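Local coordinates for ORF14 (Streptomyces clavuligerus, PDB 2WPX), which is a tandem GNAT protein of the clavulanic acid biosynthesis pathway that binds acetyl coenzyme A and is probably an acyltransferase, at residues Arg37-Cys42 / Pro261-Gln266. Residues are numbered along the deposited sequence; the frame is centred on the assembly and turned at random.
Sequences RAAPPC and PAYALQ
One face of the Tyr263 ring is covered by Ala39 and Pro40. Two CH-pi contacts form there. Ala39 CA sits 3.9 Å from the centroid of the Tyr263 ring, 29° off the ring normal. Pro40 CD stands over the same face, 4.3 Å from the centroid of the Tyr263 ring and shifted toward the rim on the side of CZ and CE2. The proline ring and the tyrosine side chain cross at about a right angle, and the proline meets the ring through its CD methylene.

The Ala39 methyl lies near the root of the ring, where its CB comes within 3.4 Å of Tyr263 CD1. The same methyl also approaches Tyr263 CB at 3.9 Å. The peptide oxygen of Ala38 comes in obliquely, 4.1 Å from Tyr263 CE1. A chi1 of -70° puts Tyr263 CG on the backbone N side, opposite the carbonyl carbon. With chi2 at -109°, one ring face is turned to Ala39 CA and Pro40 CD.

Segment 37-42 is an irregular loop between helices 18-33 and 43-51, in the N-terminal GNAT region. Tyr263 opens strand 263-271 of the second GNAT region. Backbone hydrogen bonds from Ala262 and Ala264 tie the start of this strand to strand 301-307, and the Tyr263 side chain also touches Leu301. The contact therefore joins the two GNAT units at the surface, away from the bound acetyl-CoA, which is about 11 Å from the side chain of Ala38. Arg37, just before the alanines, makes cation-pi contacts with Trp160 and Tyr325.

No hydrogen bond links the two segments. Only 137 Å² is buried, counting both sides. The chemistry implies a small apolar interface, in which the electron-rich ring face receives C-H groups polarised by the backbone nitrogen next to them.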
loop_
_atom_site.group_PDB
_atom_site.type_symbol
_atom_site.label_atom_id
_atom_site.label_comp_id
_atom_site.label_asym_id
_atom_site.label_seq_id
_atom_site.Cartn_x
_atom_site.Cartn_y
_atom_site.Cartn_z
ATOM N N ARG A 37 -13.098 4.549 -3.136
ATOM C CA ARG A 37 -13.164 4.747 -1.713
ATOM C C ARG A 37 -11.721 4.834 -1.183
ATOM O O ARG A 37 -10.884 3.961 -1.465
ATOM C CB ARG A 37 -13.915 3.579 -1.088
ATOM C CG ARG A 37 -14.140 3.775 0.381
ATOM C CD ARG A 37 -14.828 2.600 0.939
ATOM N NE ARG A 37 -15.049 2.817 2.355
ATOM C CZ ARG A 37 -15.776 2.008 3.099
ATOM N NH1 ARG A 37 -16.324 0.953 2.549
ATOM N NH2 ARG A 37 -15.954 2.256 4.378
ATOM N N ALA A 38 -11.399 5.896 -0.466
ATOM C CA ALA A 38 -10.029 6.041 -0.018
ATOM C C ALA A 38 -9.892 7.060 1.073
ATOM O O ALA A 38 -10.702 7.986 1.165
ATOM C CB ALA A 38 -9.037 6.392 -1.243
ATOM N N ALA A 39 -8.853 6.905 1.913
ATOM C CA ALA A 39 -8.512 7.998 2.815
ATOM C C ALA A 39 -8.026 9.133 1.899
ATOM O O ALA A 39 -7.304 8.859 0.967
ATOM C CB ALA A 39 -7.409 7.577 3.765
ATOM N N PRO A 40 -8.458 10.376 2.141
ATOM C CA PRO A 40 -7.864 11.565 1.469
ATOM C C PRO A 40 -6.336 11.534 1.547
ATOM O O PRO A 40 -5.758 11.008 2.490
ATOM C CB PRO A 40 -8.374 12.759 2.283
ATOM C CG PRO A 40 -9.689 12.190 3.017
ATOM C CD PRO A 40 -9.430 10.716 3.203
ATOM N N PRO A 41 -5.686 12.073 0.539
ATOM C CA PRO A 41 -4.235 12.122 0.503
ATOM C C PRO A 41 -3.822 12.982 1.636
ATOM O O PRO A 41 -4.467 13.972 1.874
ATOM C CB PRO A 41 -3.933 12.824 -0.817
ATOM C CG PRO A 41 -5.121 12.565 -1.652
ATOM C CD PRO A 41 -6.296 12.597 -0.692
ATOM N N CYS A 42 -2.826 12.529 2.392
ATOM C CA CYS A 42 -2.165 13.342 3.414
ATOM C C CYS A 42 -0.932 14.014 2.772
ATOM O O CYS A 42 -0.010 13.349 2.279
ATOM C CB CYS A 42 -1.744 12.432 4.576
ATOM S SG CYS A 42 -0.570 13.123 5.691
ATOM N N PRO A 261 -7.402 11.841 10.922
ATOM C CA PRO A 261 -7.472 11.193 12.239
ATOM C C PRO A 261 -8.394 9.979 12.297
ATOM O O PRO A 261 -8.276 9.159 13.211
ATOM C CB PRO A 261 -8.047 12.292 13.152
ATOM C CG PRO A 261 -7.756 13.637 12.392
ATOM C CD PRO A 261 -7.786 13.280 10.944
ATOM N N ALA A 262 -9.362 9.912 11.401
ATOM C CA ALA A 262 -10.324 8.824 11.362
ATOM C C ALA A 262 -9.888 7.611 10.532
ATOM O O ALA A 262 -10.614 6.637 10.456
ATOM C CB ALA A 262 -11.711 9.367 10.805
ATOM N N TYR A 263 -8.745 7.662 9.874
ATOM C CA TYR A 263 -8.391 6.552 9.003
ATOM C C TYR A 263 -7.114 5.856 9.468
ATOM O O TYR A 263 -6.235 6.471 10.010
ATOM C CB TYR A 263 -8.188 7.022 7.559
ATOM C CG TYR A 263 -9.437 7.446 6.839
ATOM C CD1 TYR A 263 -9.961 6.661 5.801
ATOM C CD2 TYR A 263 -10.101 8.635 7.181
ATOM C CE1 TYR A 263 -11.058 7.023 5.129
ATOM C CE2 TYR A 263 -11.235 9.025 6.477
ATOM C CZ TYR A 263 -11.690 8.196 5.464
ATOM O OH TYR A 263 -12.778 8.524 4.752
ATOM N N ALA A 264 -7.010 4.555 9.240
ATOM C CA ALA A 264 -5.775 3.871 9.589
ATOM C C ALA A 264 -5.609 2.678 8.674
ATOM O O ALA A 264 -6.542 2.254 7.987
ATOM C CB ALA A 264 -5.756 3.498 11.102
ATOM N N LEU A 265 -4.394 2.195 8.580
ATOM C CA LEU A 265 -4.116 1.091 7.644
ATOM C C LEU A 265 -3.657 -0.141 8.447
ATOM O O LEU A 265 -2.762 -0.055 9.261
ATOM C CB LEU A 265 -3.117 1.561 6.582
ATOM C CG LEU A 265 -2.609 0.730 5.405
ATOM C CD1 LEU A 265 -1.804 -0.470 5.873
ATOM C CD2 LEU A 265 -3.737 0.305 4.438
ATOM N N GLN A 266 -4.335 -1.269 8.270
ATOM C CA GLN A 266 -3.911 -2.520 8.898
ATOM C C GLN A 266 -3.024 -3.218 7.958
ATOM O O GLN A 266 -3.408 -3.480 6.828
ATOM C CB GLN A 266 -5.100 -3.426 9.221
ATOM C CG GLN A 266 -4.717 -4.745 9.932
ATOM C CD GLN A 266 -5.940 -5.582 10.302
ATOM O OE1 GLN A 266 -6.473 -5.437 11.410
ATOM N NE2 GLN A 266 -6.409 -6.451 9.369
#